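Local coordinates for uncharacterized protein RPA4178 (Rhodopseudomonas palustris, PDB 3LAG) that is of unknown function but carries a cupin domain that binds a nickel ion and takes part in a calcium site, at residues H35-V40 against E91-A96; V41-D46 against R67-K72. All coordinates share one frame; numbering follows the deposited sequence. Where two conformers were deposited one is given.

Contact 1 (H35-V40 against E91-A96). With NI (nickel (II) ion), chain F; CA (calcium ion), chain D.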
ATOM      1  N   HIS B  35      -7.001 -12.544  12.323  1.00 10.36           N
ATOM      2  CA  HIS B  35      -5.763 -11.845  12.047  1.00  9.33           C
ATOM      3  C   HIS B  35      -4.796 -12.028  13.188  1.00  9.10           C
ATOM      4  O   HIS B  35      -5.079 -11.623  14.316  1.00 10.09           O
ATOM      5  CB  HIS B  35      -6.072 -10.383  11.793  1.00  8.52           C
ATOM      6  CG  HIS B  35      -6.585 -10.143  10.419  1.00  9.53           C
ATOM      7  ND1 HIS B  35      -5.740  -9.987   9.344  1.00  9.22           N
ATOM      8  CD2 HIS B  35      -7.842 -10.087   9.925  1.00 10.15           C
ATOM      9  CE1 HIS B  35      -6.451  -9.819   8.246  1.00  9.73           C
ATOM     10  NE2 HIS B  35      -7.730  -9.884   8.568  1.00  9.60           N
ATOM     11  N   GLY B  36      -3.656 -12.643  12.902  1.00  9.23           N
ATOM     12  CA  GLY B  36      -2.650 -12.851  13.920  1.00 10.29           C
ATOM     13  C   GLY B  36      -1.556 -11.803  13.917  1.00  9.98           C
ATOM     14  O   GLY B  36      -0.670 -11.852  14.770  1.00 10.01           O
HETATM   15  N   MSE B  37      -1.628 -10.869  12.963  1.00  9.56           N
HETATM   16  CA  MSE B  37      -0.633  -9.813  12.813  1.00  9.46           C
HETATM   17  C   MSE B  37      -1.323  -8.467  12.667  1.00  8.44           C
HETATM   18  O   MSE B  37      -2.349  -8.360  11.991  1.00  8.30           O
HETATM   19  CB  MSE B  37       0.246 -10.062  11.581  1.00  9.08           C
HETATM   20  CG  MSE B  37       1.199 -11.231  11.712  1.00 11.03           C
HETATM   21 SE   MSE B  37       2.138 -11.592  10.100  0.65 12.80          SE
HETATM   22  CE  MSE B  37       0.806 -12.733   9.264  1.00 13.68           C
ATOM     23  N   ASP B  38      -0.763  -7.440  13.303  1.00  8.45           N
ATOM     24  CA  ASP B  38      -1.166  -6.071  13.006  1.00  8.09           C
ATOM     25  C   ASP B  38      -0.985  -5.844  11.513  1.00  7.71           C
ATOM     26  O   ASP B  38      -0.091  -6.429  10.882  1.00  8.03           O
ATOM     27  CB  ASP B  38      -0.297  -5.066  13.759  1.00  8.85           C
ATOM     28  CG  ASP B  38      -0.495  -5.115  15.264  1.00  9.83           C
ATOM     29  OD1 ASP B  38      -1.456  -5.732  15.778  1.00  9.67           O
ATOM     30  OD2 ASP B  38       0.328  -4.499  15.943  1.00 11.78           O
ATOM     31  N   TYR B  39      -1.816  -4.981  10.949  1.00  7.38           N
ATOM     32  CA  TYR B  39      -1.767  -4.775   9.516  1.00  7.55           C
ATOM     33  C   TYR B  39      -2.248  -3.403   9.089  1.00  7.78           C
ATOM     34  O   TYR B  39      -2.772  -2.620   9.893  1.00  8.83           O
ATOM     35  CB  TYR B  39      -2.504  -5.889   8.760  1.00  7.35           C
ATOM     36  CG  TYR B  39      -3.991  -5.991   8.988  1.00  8.18           C
ATOM     37  CD1 TYR B  39      -4.893  -5.474   8.063  1.00  9.10           C
ATOM     38  CD2 TYR B  39      -4.501  -6.632  10.108  1.00  8.81           C
ATOM     39  CE1 TYR B  39      -6.248  -5.586   8.249  1.00  9.11           C
ATOM     40  CE2 TYR B  39      -5.863  -6.747  10.303  1.00  9.69           C
ATOM     41  CZ  TYR B  39      -6.727  -6.220   9.374  1.00 10.21           C
ATOM     42  OH  TYR B  39      -8.083  -6.348   9.565  1.00 11.26           O
ATOM     43  N   VAL B  40      -2.019  -3.124   7.813  1.00  6.81           N
ATOM     44  CA  VAL B  40      -2.449  -1.906   7.159  1.00  6.67           C
ATOM     45  C   VAL B  40      -3.229  -2.307   5.914  1.00  6.07           C
ATOM     46  O   VAL B  40      -2.830  -3.220   5.187  1.00  6.22           O
ATOM     47  CB  VAL B  40      -1.228  -1.054   6.734  1.00  8.39           C
ATOM     48  CG1 VAL B  40      -1.640   0.147   5.863  1.00  8.00           C
ATOM     49  CG2 VAL B  40      -0.430  -0.603   7.952  1.00 10.27           C
ATOM     50  N   GLU B  91      -3.250  -5.678   1.643  1.00  7.84           N
ATOM     51  CA  GLU B  91      -3.135  -5.830   3.073  1.00  9.05           C
ATOM     52  C   GLU B  91      -1.680  -6.097   3.407  1.00  7.72           C
ATOM     53  O   GLU B  91      -1.057  -7.020   2.871  1.00  8.33           O
ATOM     54  CB  GLU B  91      -3.987  -6.989   3.515  1.00 12.18           C
ATOM     55  CG  GLU B  91      -4.582  -6.780   4.866  1.00 17.22           C
ATOM     56  CD  GLU B  91      -5.795  -7.632   5.072  1.00 17.52           C
ATOM     57  OE1 GLU B  91      -6.920  -7.083   5.076  1.00 18.37           O
ATOM     58  OE2 GLU B  91      -5.609  -8.852   5.210  1.00 16.59           O
ATOM     59  N   ILE B  92      -1.153  -5.280   4.308  1.00  6.95           N
ATOM     60  CA  ILE B  92       0.252  -5.319   4.672  0.50  7.42           C
ATOM     61  C   ILE B  92       0.349  -5.764   6.129  1.00  6.90           C
ATOM     62  O   ILE B  92      -0.050  -5.032   7.032  1.00  7.27           O
ATOM     63  CB  ILE B  92       0.915  -3.936   4.468  0.50  7.64           C
ATOM     64  CG1 ILE B  92       0.765  -3.475   3.010  0.50  7.37           C
ATOM     65  CG2 ILE B  92       2.382  -3.982   4.855  0.50  8.93           C
ATOM     66  CD1 ILE B  92      -0.442  -2.598   2.739  0.50  8.85           C
ATOM     67  N   GLU B  93       0.840  -6.980   6.342  1.00  7.54           N
ATOM     68  CA  GLU B  93       0.902  -7.586   7.664  1.00  7.93           C
ATOM     69  C   GLU B  93       2.330  -7.540   8.176  1.00  6.70           C
ATOM     70  O   GLU B  93       3.268  -7.854   7.448  1.00  8.75           O
ATOM     71  CB  GLU B  93       0.430  -9.035   7.596  1.00  9.07           C
ATOM     72  CG  GLU B  93      -1.018  -9.200   7.206  1.00  9.63           C
ATOM     73  CD  GLU B  93      -1.386 -10.656   7.072  1.00 10.66           C
ATOM     74  OE1 GLU B  93      -1.058 -11.252   6.021  1.00 12.34           O
ATOM     75  OE2 GLU B  93      -1.988 -11.208   8.015  1.00 10.09           O
ATOM     76  N   LEU B  94       2.491  -7.149   9.444  1.00  7.95           N
ATOM     77  CA  LEU B  94       3.823  -7.030  10.050  1.00  8.26           C
ATOM     78  C   LEU B  94       4.172  -8.278  10.860  1.00  8.79           C
ATOM     79  O   LEU B  94       3.346  -8.771  11.648  1.00 11.12           O
ATOM     80  CB  LEU B  94       3.927  -5.792  10.948  1.00  8.93           C
ATOM     81  CG  LEU B  94       3.784  -4.440  10.247  1.00  9.46           C
ATOM     82  CD1 LEU B  94       4.541  -4.455   8.917  1.00 10.05           C
ATOM     83  CD2 LEU B  94       2.308  -4.071  10.031  1.00  9.61           C
ATOM     84  N   LYS B  95       5.390  -8.781  10.674  1.00 10.30           N
ATOM     85  CA  LYS B  95       5.847  -9.973  11.382  1.00 11.38           C
ATOM     86  C   LYS B  95       6.635  -9.590  12.616  1.00 11.07           C
ATOM     87  O   LYS B  95       7.134  -8.484  12.709  1.00 12.38           O
ATOM     88  CB  LYS B  95       6.712 -10.834  10.473  1.00 11.07           C
ATOM     89  CG  LYS B  95       5.975 -11.192   9.214  1.00 11.89           C
ATOM     90  CD  LYS B  95       6.709 -12.217   8.427  1.00 12.06           C
ATOM     91  CE  LYS B  95       5.920 -12.547   7.190  1.00 11.02           C
ATOM     92  NZ  LYS B  95       6.648 -13.557   6.416  1.00  9.71           N
ATOM     93  N   ALA B  96       6.730 -10.500  13.576  1.00 12.15           N
ATOM     94  CA  ALA B  96       7.619 -10.293  14.709  1.00 14.29           C
ATOM     95  C   ALA B  96       9.027 -10.720  14.304  1.00 17.55           C
ATOM     96  O   ALA B  96       9.182 -11.657  13.527  1.00 19.39           O
ATOM     97  CB  ALA B  96       7.131 -11.093  15.905  1.00 14.23           C
TER
HETATM   98 NI    NI F  98      -9.226  -9.830   7.067  0.90 10.16          NI
HETATM   99 CA    CA D  99       1.929  -4.036  17.675  0.50  3.66          CA
HETATM  100  O   HOH W   1      -3.167 -10.286  10.246  1.00  9.75           O
HETATM  101  O   HOH W   2      -7.586 -10.406   5.486  1.00 12.08           O
HETATM  102  O   HOH W   3       0.196  -4.328  19.351  1.00 10.89           O
HETATM  103  O   HOH W   4       0.086  -2.235  17.146  1.00 28.81           O
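The His35 ring meets Glu91 at its edge, where OE2 lies 3.3 Å from CE1 and in the ring plane. The carboxylate is turned steeply, 74° from that plane. Tyr39 covers one face of the imidazole with its CE2, offset toward the rim. Glu91 also reaches the phenol ring, with CG 3.5 Å from Tyr39 CD1. Water 1 sits at another edge of His35. It accepts a hydrogen bond from ND1 and donates to Glu93 OE2 and Met37 O. Selenomethionine Met37 bends at chi3 (-86°), and this brings CE to 3.4 Å from Glu93 OE2. The backbones pair antiparallel. Val40 N bonds to Ile92 O, and Ile92 N to Val40 O at 2.8 Å. Leu94 N continues the pairing to Asp38 O at 3.0 Å. Nickel is bound by His35 NE2 at 2.1 Å, with His33 and His77. Glu91 OE2 accepts from water 2, itself a nickel ligand. With an alanine here, water 2 would probably lose this acceptor and a gap would be likely to open beside Tyr39. This is second-shell chemistry: Glu91 probably helps to orient the nickel-bound water, and the water 1 bridge is likely to limit rotation of the His35 ring.

Contact 2 (V41-D46 against R67-K72)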
ATOM      1  N   VAL B  41      -4.351  -1.635   5.696  1.00  5.88           N
ATOM      2  CA  VAL B  41      -5.131  -1.800   4.480  1.00  6.84           C
ATOM      3  C   VAL B  41      -4.892  -0.599   3.580  1.00  6.63           C
ATOM      4  O   VAL B  41      -4.992   0.549   4.025  1.00  6.72           O
ATOM      5  CB  VAL B  41      -6.639  -1.887   4.807  1.00  9.03           C
ATOM      6  CG1 VAL B  41      -7.478  -2.004   3.537  1.00  9.46           C
ATOM      7  CG2 VAL B  41      -6.903  -3.052   5.751  1.00 10.53           C
ATOM      8  N   VAL B  42      -4.580  -0.872   2.316  1.00  6.41           N
ATOM      9  CA  VAL B  42      -4.465   0.175   1.304  1.00  7.09           C
ATOM     10  C   VAL B  42      -5.499  -0.092   0.232  1.00  6.96           C
ATOM     11  O   VAL B  42      -5.311  -0.976  -0.616  1.00  6.03           O
ATOM     12  CB  VAL B  42      -3.068   0.221   0.657  1.00  8.31           C
ATOM     13  CG1 VAL B  42      -3.002   1.368  -0.342  1.00  9.46           C
ATOM     14  CG2 VAL B  42      -1.993   0.381   1.728  1.00  9.14           C
ATOM     15  N   PRO B  43      -6.614   0.652   0.264  1.00  6.85           N
ATOM     16  CA  PRO B  43      -7.595   0.460  -0.799  1.00  7.34           C
ATOM     17  C   PRO B  43      -7.050   0.958  -2.122  1.00  7.90           C
ATOM     18  O   PRO B  43      -6.461   2.044  -2.209  1.00  7.49           O
ATOM     19  CB  PRO B  43      -8.772   1.334  -0.347  1.00  8.35           C
ATOM     20  CG  PRO B  43      -8.583   1.481   1.150  1.00  8.56           C
ATOM     21  CD  PRO B  43      -7.092   1.582   1.298  1.00  7.30           C
HETATM   22  N   MSE B  44      -7.246   0.154  -3.154  1.00  7.53           N
HETATM   23  CA  MSE B  44      -6.799   0.521  -4.490  1.00  8.60           C
HETATM   24  C   MSE B  44      -7.937   1.085  -5.339  1.00  9.56           C
HETATM   25  O   MSE B  44      -7.721   1.556  -6.455  1.00 11.82           O
HETATM   26  CB  MSE B  44      -6.181  -0.685  -5.193  1.00  8.71           C
HETATM   27  CG  MSE B  44      -4.963  -1.281  -4.479  1.00  8.66           C
HETATM   28 SE   MSE B  44      -3.518  -0.004  -4.148  0.75  9.61          SE
HETATM   29  CE  MSE B  44      -3.284   0.664  -5.948  1.00  8.50           C
ATOM     30  N   ALA B  45      -9.151   1.025  -4.810  1.00 10.09           N
ATOM     31  CA  ALA B  45     -10.312   1.536  -5.511  1.00 11.00           C
ATOM     32  C   ALA B  45     -11.347   1.901  -4.471  1.00 10.38           C
ATOM     33  O   ALA B  45     -11.403   1.273  -3.424  1.00  9.21           O
ATOM     34  CB  ALA B  45     -10.839   0.478  -6.437  1.00 11.07           C
ATOM     35  N   ASP B  46     -12.162   2.917  -4.743  1.00 10.44           N
ATOM     36  CA  ASP B  46     -13.254   3.253  -3.840  1.00 10.68           C
ATOM     37  C   ASP B  46     -14.218   2.078  -3.824  1.00 11.67           C
ATOM     38  O   ASP B  46     -14.463   1.449  -4.854  1.00 10.70           O
ATOM     39  CB  ASP B  46     -13.997   4.503  -4.313  1.00 11.37           C
ATOM     40  CG  ASP B  46     -13.130   5.756  -4.324  1.00 12.55           C
ATOM     41  OD1 ASP B  46     -11.992   5.747  -3.806  1.00 10.91           O
ATOM     42  OD2 ASP B  46     -13.602   6.772  -4.865  1.00 15.24           O
ATOM     43  N   ARG B  67      -6.328   5.846   0.791  1.00  8.70           N
ATOM     44  CA  ARG B  67      -6.471   6.230   2.189  0.50  9.12           C
ATOM     45  C   ARG B  67      -6.273   5.006   3.056  1.00  8.56           C
ATOM     46  O   ARG B  67      -7.215   4.239   3.282  1.00  8.40           O
ATOM     47  CB  ARG B  67      -7.850   6.827   2.452  0.50 10.77           C
ATOM     48  CG  ARG B  67      -8.043   8.172   1.819  0.50 15.82           C
ATOM     49  CD  ARG B  67      -6.797   9.041   1.982  0.50 18.65           C
ATOM     50  NE  ARG B  67      -6.417   9.263   3.376  0.50 18.24           N
ATOM     51  CZ  ARG B  67      -5.567  10.206   3.771  0.50 20.31           C
ATOM     52  NH1 ARG B  67      -5.035  11.034   2.882  0.50 21.86           N
ATOM     53  NH2 ARG B  67      -5.258  10.333   5.054  0.50 20.93           N
ATOM     54  N   SER B  68      -5.045   4.816   3.512  1.00  7.33           N
ATOM     55  CA  SER B  68      -4.675   3.642   4.279  1.00  7.71           C
ATOM     56  C   SER B  68      -5.193   3.736   5.705  1.00  8.41           C
ATOM     57  O   SER B  68      -5.495   4.824   6.214  1.00  9.70           O
ATOM     58  CB  SER B  68      -3.150   3.452   4.269  1.00  8.49           C
ATOM     59  OG  SER B  68      -2.493   4.383   5.116  1.00  9.94           O
ATOM     60  N   TYR B  69      -5.309   2.581   6.348  1.00  7.36           N
ATOM     61  CA  TYR B  69      -5.659   2.546   7.754  1.00  8.54           C
ATOM     62  C   TYR B  69      -5.061   1.326   8.411  1.00  8.24           C
ATOM     63  O   TYR B  69      -4.738   0.345   7.740  1.00  8.06           O
ATOM     64  CB  TYR B  69      -7.168   2.616   7.957  1.00 10.28           C
ATOM     65  CG  TYR B  69      -7.999   1.551   7.282  1.00 10.58           C
ATOM     66  CD1 TYR B  69      -8.260   0.341   7.920  1.00 11.12           C
ATOM     67  CD2 TYR B  69      -8.563   1.768   6.032  1.00 12.22           C
ATOM     68  CE1 TYR B  69      -9.056  -0.620   7.331  1.00 13.10           C
ATOM     69  CE2 TYR B  69      -9.361   0.809   5.432  1.00 13.42           C
ATOM     70  CZ  TYR B  69      -9.599  -0.386   6.085  1.00 15.62           C
ATOM     71  OH  TYR B  69     -10.385  -1.355   5.502  1.00 18.20           O
ATOM     72  N   ALA B  70      -4.921   1.407   9.729  1.00  8.95           N
ATOM     73  CA  ALA B  70      -4.249   0.393  10.525  1.00  9.36           C
ATOM     74  C   ALA B  70      -5.266  -0.427  11.300  1.00  7.53           C
ATOM     75  O   ALA B  70      -6.309   0.090  11.742  1.00  7.83           O
ATOM     76  CB  ALA B  70      -3.262   1.044  11.487  1.00 10.48           C
ATOM     77  N   ARG B  71      -4.934  -1.698  11.496  1.00  7.38           N
ATOM     78  CA  ARG B  71      -5.766  -2.622  12.251  1.00  7.79           C
ATOM     79  C   ARG B  71      -4.863  -3.472  13.138  1.00  7.02           C
ATOM     80  O   ARG B  71      -3.680  -3.658  12.856  1.00  7.95           O
ATOM     81  CB  ARG B  71      -6.574  -3.508  11.300  1.00  8.81           C
ATOM     82  CG  ARG B  71      -7.657  -2.758  10.526  1.00  9.24           C
ATOM     83  CD  ARG B  71      -8.765  -2.346  11.466  1.00  9.70           C
ATOM     84  NE  ARG B  71      -9.886  -1.657  10.837  1.00 10.14           N
ATOM     85  CZ  ARG B  71     -10.044  -0.339  10.828  1.00  9.32           C
ATOM     86  NH1 ARG B  71      -9.121   0.456  11.357  1.00  9.28           N
ATOM     87  NH2 ARG B  71     -11.135   0.176  10.279  1.00 10.04           N
ATOM     88  N   LYS B  72      -5.440  -3.988  14.219  1.00  8.40           N
ATOM     89  CA  LYS B  72      -4.713  -4.780  15.199  1.00  9.63           C
ATOM     90  C   LYS B  72      -4.951  -6.271  15.042  1.00  9.53           C
ATOM     91  O   LYS B  72      -6.050  -6.703  14.683  1.00  9.71           O
ATOM     92  CB  LYS B  72      -5.170  -4.401  16.605  1.00 10.87           C
ATOM     93  CG  LYS B  72      -4.733  -3.026  17.055  1.00 13.29           C
ATOM     94  CD  LYS B  72      -3.337  -3.076  17.636  1.00 15.53           C
ATOM     95  CE  LYS B  72      -3.028  -1.817  18.416  1.00 16.59           C
ATOM     96  NZ  LYS B  72      -1.717  -1.945  19.095  1.00 16.37           N
TER
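Val41 and Tyr69 form an antiparallel hydrogen-bonded pair in the beta sheet of the cupin fold. Strand 69-71 lies at the edge of the sheet within this chain, beside strand 39-43.

The backbone bonds come first. Val41 N donates to Tyr69 O at 2.9 Å. Tyr69 N returns a bond to Val41 O at 3.1 Å. A CA-H...O contact from Ser68 reaches the same oxygen, so Val41 O takes one N-H and one weaker CA-H.

Apolar packing is carried by Val41 on Tyr69. The two side chains lie alongside and point the same way. Val41 CB stands over one face of the ring, 3.8 Å from its centroid and 20° off the normal, a CH-pi contact. The methyls pack beside it: CG2 against Tyr69 CE1, CG1 3.6 Å from Tyr69 OH. Tyr69 chi1 of 57° sets the ring between its own N and carbonyl carbon, and that brings it across to the valine. Leu63 touches both Tyr69 and Pro43, and Phe89 packs against Val41.

Polar ends reach elsewhere. Ser68 OG bonds to Gln11 of the second subunit, and Arg67 NH1 forms a salt bridge with Glu9 of that subunit. This edge of the pairing thus faces the dimer partner.

Within 67-72, Arg71 NH1 donates to Ala70 O at 2.9 Å, and Tyr69 CD1 sits over the middle of the Arg71 guanidinium, 3.4 Å above its plane.

In the fold
Contact 1 and contact 2 share strand 39-43, which runs between strand 87-94 and strand 69-71 in one sheet of the cupin domain. Each pairing is antiparallel. Their centres are about 13 Å apart. Along the chain the order is 35-40, 41-46, 67-72, 91-96, so contact 2 closes a shorter excursion within that of contact 1. The two also touch directly. Tyr39 O lies 2.8 Å from Arg71 N, a probable hydrogen bond, and Ile92 CD1 packs on Val42 CG2. Contact 1 holds a nickel ligand and a calcium ligand. Both contacts reach the second subunit: contact 1 through the calcium that Asp38 shares with Asp15 and Glu16 of that subunit, contact 2 through Arg67 and Ser68.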